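Local coordinates for protein putative serine phosphatase (Pseudomonas aeruginosa, PDB 6K4E) that probably removes phosphate from phosphorylated protein residues as a magnesium-binding PP2C-type phosphatase in the SiaABC pathway that controls biofilm formation, at residues D104-G109 with V178-R183. Numbering follows the deposited sequence.
Sequences DGYLIG and VDRRRR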
ATOM      1  N   ASP B 104      -3.926  16.435 -24.480  1.00 50.52           N
ATOM      2  CA  ASP B 104      -2.843  17.312 -24.903  1.00 50.93           C
ATOM      3  C   ASP B 104      -1.420  16.784 -24.643  1.00 53.31           C
ATOM      4  O   ASP B 104      -0.464  17.417 -25.074  1.00 52.25           O
ATOM      5  CB  ASP B 104      -3.029  18.697 -24.259  1.00 54.18           C
ATOM      6  CG  ASP B 104      -2.956  18.720 -22.749  1.00 67.47           C
ATOM      7  OD1 ASP B 104      -3.497  17.781 -22.108  1.00 68.33           O
ATOM      8  OD2 ASP B 104      -2.423  19.709 -22.198  1.00 75.48           O
ATOM      9  N   GLY B 105      -1.303  15.637 -23.973  1.00 48.78           N
ATOM     10  CA  GLY B 105      -0.033  15.013 -23.653  1.00 46.35           C
ATOM     11  C   GLY B 105      -0.160  13.937 -22.599  1.00 50.63           C
ATOM     12  O   GLY B 105      -1.245  13.400 -22.396  1.00 51.38           O
ATOM     13  N   TYR B 106       0.939  13.600 -21.906  1.00 44.78           N
ATOM     14  CA  TYR B 106       0.855  12.558 -20.885  1.00 41.62           C
ATOM     15  C   TYR B 106       1.833  12.734 -19.776  1.00 44.11           C
ATOM     16  O   TYR B 106       2.916  13.337 -19.957  1.00 42.95           O
ATOM     17  CB  TYR B 106       0.993  11.143 -21.501  1.00 41.16           C
ATOM     18  CG  TYR B 106       2.230  10.943 -22.346  1.00 39.53           C
ATOM     19  CD1 TYR B 106       3.402  10.442 -21.795  1.00 39.46           C
ATOM     20  CD2 TYR B 106       2.212  11.207 -23.715  1.00 40.58           C
ATOM     21  CE1 TYR B 106       4.543  10.242 -22.581  1.00 36.64           C
ATOM     22  CE2 TYR B 106       3.350  11.043 -24.499  1.00 39.75           C
ATOM     23  CZ  TYR B 106       4.504  10.533 -23.934  1.00 44.82           C
ATOM     24  OH  TYR B 106       5.625  10.368 -24.723  1.00 45.32           O
ATOM     25  N   LEU B 107       1.480  12.128 -18.635  1.00 38.72           N
ATOM     26  CA  LEU B 107       2.329  12.093 -17.461  1.00 37.13           C
ATOM     27  C   LEU B 107       2.921  10.717 -17.404  1.00 39.58           C
ATOM     28  O   LEU B 107       2.205   9.748 -17.526  1.00 39.05           O
ATOM     29  CB  LEU B 107       1.536  12.390 -16.184  1.00 36.82           C
ATOM     30  CG  LEU B 107       2.327  12.307 -14.869  1.00 40.82           C
ATOM     31  CD1 LEU B 107       3.284  13.524 -14.687  1.00 40.35           C
ATOM     32  CD2 LEU B 107       1.400  12.213 -13.730  1.00 41.71           C
ATOM     33  N   ILE B 108       4.238  10.630 -17.223  1.00 37.88           N
ATOM     34  CA  ILE B 108       4.949   9.352 -17.158  1.00 35.04           C
ATOM     35  C   ILE B 108       6.054   9.437 -16.092  1.00 40.80           C
ATOM     36  O   ILE B 108       6.723  10.460 -15.974  1.00 42.88           O
ATOM     37  CB  ILE B 108       5.413   8.973 -18.567  1.00 36.00           C
ATOM     38  CG1 ILE B 108       5.859   7.505 -18.653  1.00 36.08           C
ATOM     39  CG2 ILE B 108       6.474   9.950 -19.116  1.00 35.14           C
ATOM     40  CD1 ILE B 108       5.994   6.899 -20.192  1.00 33.88           C
ATOM     41  N   GLY B 109       6.236   8.386 -15.320  1.00 36.81           N
ATOM     42  CA  GLY B 109       7.257   8.412 -14.279  1.00 37.34           C
ATOM     43  C   GLY B 109       7.669   7.075 -13.704  1.00 41.98           C
ATOM     44  O   GLY B 109       7.054   6.057 -13.996  1.00 43.03           O
ATOM     45  N   VAL B 178       4.820  15.285 -20.637  1.00 41.30           N
ATOM     46  CA  VAL B 178       5.110  15.422 -22.069  1.00 40.23           C
ATOM     47  C   VAL B 178       3.962  16.196 -22.670  1.00 44.88           C
ATOM     48  O   VAL B 178       2.874  15.652 -22.810  1.00 45.04           O
ATOM     49  CB  VAL B 178       5.287  14.050 -22.776  1.00 42.31           C
ATOM     50  CG1 VAL B 178       5.513  14.206 -24.287  1.00 41.33           C
ATOM     51  CG2 VAL B 178       6.411  13.256 -22.136  1.00 41.19           C
ATOM     52  N   ASP B 179       4.166  17.473 -22.944  1.00 42.44           N
ATOM     53  CA  ASP B 179       3.110  18.301 -23.515  1.00 43.16           C
ATOM     54  C   ASP B 179       3.248  18.270 -25.041  1.00 47.84           C
ATOM     55  O   ASP B 179       3.968  19.071 -25.609  1.00 47.51           O
ATOM     56  CB  ASP B 179       3.194  19.724 -22.934  1.00 44.58           C
ATOM     57  CG  ASP B 179       2.007  20.603 -23.197  1.00 47.56           C
ATOM     58  OD1 ASP B 179       1.377  20.454 -24.277  1.00 46.46           O
ATOM     59  OD2 ASP B 179       1.765  21.513 -22.387  1.00 52.69           O
ATOM     60  N   ARG B 180       2.574  17.328 -25.698  1.00 47.57           N
ATOM     61  CA  ARG B 180       2.644  17.160 -27.154  1.00 48.34           C
ATOM     62  C   ARG B 180       2.131  18.382 -27.929  1.00 52.69           C
ATOM     63  O   ARG B 180       2.794  18.822 -28.872  1.00 53.94           O
ATOM     64  CB  ARG B 180       1.934  15.863 -27.583  1.00 51.06           C
ATOM     65  CG  ARG B 180       2.626  14.583 -27.057  1.00 59.94           C
ATOM     66  CD  ARG B 180       1.664  13.436 -26.798  1.00 79.76           C
ATOM     67  NE  ARG B 180       1.137  12.872 -28.043  1.00101.13           N
ATOM     68  CZ  ARG B 180      -0.096  13.069 -28.501  1.00120.53           C
ATOM     69  NH1 ARG B 180      -0.962  13.803 -27.808  1.00107.86           N
ATOM     70  NH2 ARG B 180      -0.478  12.526 -29.650  1.00108.01           N
ATOM     71  N   ARG B 181       1.012  18.970 -27.475  1.00 48.23           N
ATOM     72  CA  ARG B 181       0.340  20.149 -28.040  1.00 48.92           C
ATOM     73  C   ARG B 181       1.260  21.408 -28.077  1.00 53.06           C
ATOM     74  O   ARG B 181       1.294  22.122 -29.075  1.00 52.34           O
ATOM     75  CB  ARG B 181      -0.921  20.438 -27.202  1.00 48.62           C
ATOM     76  CG  ARG B 181      -1.866  21.464 -27.805  1.00 63.66           C
ATOM     77  CD  ARG B 181      -2.993  21.877 -26.872  1.00 72.38           C
ATOM     78  NE  ARG B 181      -2.511  22.629 -25.706  1.00 85.13           N
ATOM     79  CZ  ARG B 181      -2.457  23.959 -25.616  1.00 96.09           C
ATOM     80  NH1 ARG B 181      -2.863  24.720 -26.627  1.00 72.88           N
ATOM     81  NH2 ARG B 181      -1.997  24.536 -24.513  1.00 84.37           N
ATOM     82  N   ARG B 182       1.972  21.678 -26.974  1.00 50.10           N
ATOM     83  CA  ARG B 182       2.850  22.836 -26.842  1.00 50.84           C
ATOM     84  C   ARG B 182       4.330  22.492 -27.095  1.00 55.20           C
ATOM     85  O   ARG B 182       5.209  23.329 -26.866  1.00 57.82           O
ATOM     86  CB  ARG B 182       2.641  23.496 -25.473  1.00 51.36           C
ATOM     87  CG  ARG B 182       1.369  24.337 -25.389  1.00 64.33           C
ATOM     88  CD  ARG B 182       1.274  25.135 -24.104  1.00 84.74           C
ATOM     89  NE  ARG B 182       2.284  26.196 -24.008  1.00107.57           N
ATOM     90  CZ  ARG B 182       3.382  26.131 -23.257  1.00126.82           C
ATOM     91  NH1 ARG B 182       3.639  25.044 -22.535  1.00116.46           N
ATOM     92  NH2 ARG B 182       4.231  27.147 -23.224  1.00113.34           N
ATOM     93  N   ARG B 183       4.586  21.275 -27.611  1.00 49.73           N
ATOM     94  CA  ARG B 183       5.887  20.701 -27.925  1.00 49.34           C
ATOM     95  C   ARG B 183       6.945  21.051 -26.877  1.00 55.83           C
ATOM     96  O   ARG B 183       7.954  21.685 -27.188  1.00 55.90           O
ATOM     97  CB  ARG B 183       6.339  21.043 -29.357  1.00 50.46           C
ATOM     98  CG  ARG B 183       6.378  19.806 -30.237  1.00 60.42           C
ATOM     99  CD  ARG B 183       5.398  19.867 -31.384  1.00 70.11           C
ATOM    100  NE  ARG B 183       5.990  19.281 -32.586  1.00 81.99           N
ATOM    101  CZ  ARG B 183       5.298  18.889 -33.651  1.00 96.88           C
ATOM    102  NH1 ARG B 183       3.977  19.010 -33.673  1.00 80.58           N
ATOM    103  NH2 ARG B 183       5.923  18.361 -34.699  1.00 82.70           N
TER
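Tyr106 lays one face of its ring against Val178 where the two antiparallel strands pair. Val178 CB sits over the ring centre, 3.9 Å from the centroid, a CH-pi contact, while Val178 CG2 comes within 3.6 Å of Tyr106 CE1. CG of Tyr106 stands between the backbone N and the carbonyl carbon (chi1 54°), which swings the ring across its strand partner; branching at CB lets Val178 CG1 touch the ring too, 3.8 Å from Tyr106 CE2. Arg180 bends at chi2 and chi3, bringing its aliphatic CD to the ring edge, 3.7 Å from Tyr106 CE2.

Tyr106 and Val178 form a hydrogen-bonded pair: Val178 N reaches Tyr106 O at 2.8 Å, and Tyr106 N returns the bond to Val178 O. Lacking a side chain, Gly105 brings Gly105 CA to 3.1 Å from Val178 O, a CA-H...O contact, and tolerates its positive phi (165°). Farther out, strand 171-179 gives way to the type I turn Arg180-Arg183, whose Arg181 N donates a nearly straight bond (171°) to Asp104 O. Asp179 OD1 steadies this turn by accepting from Arg182 N, an Asx motif, while the Asp104 carboxylate forms a salt bridge with Arg141.

The contact joins strands 105-113 and 171-179 within one five-stranded antiparallel sheet of the PP2C-type fold, with Phe298 of strand 293-300, from the other sheet, touching both Tyr106 and Val178.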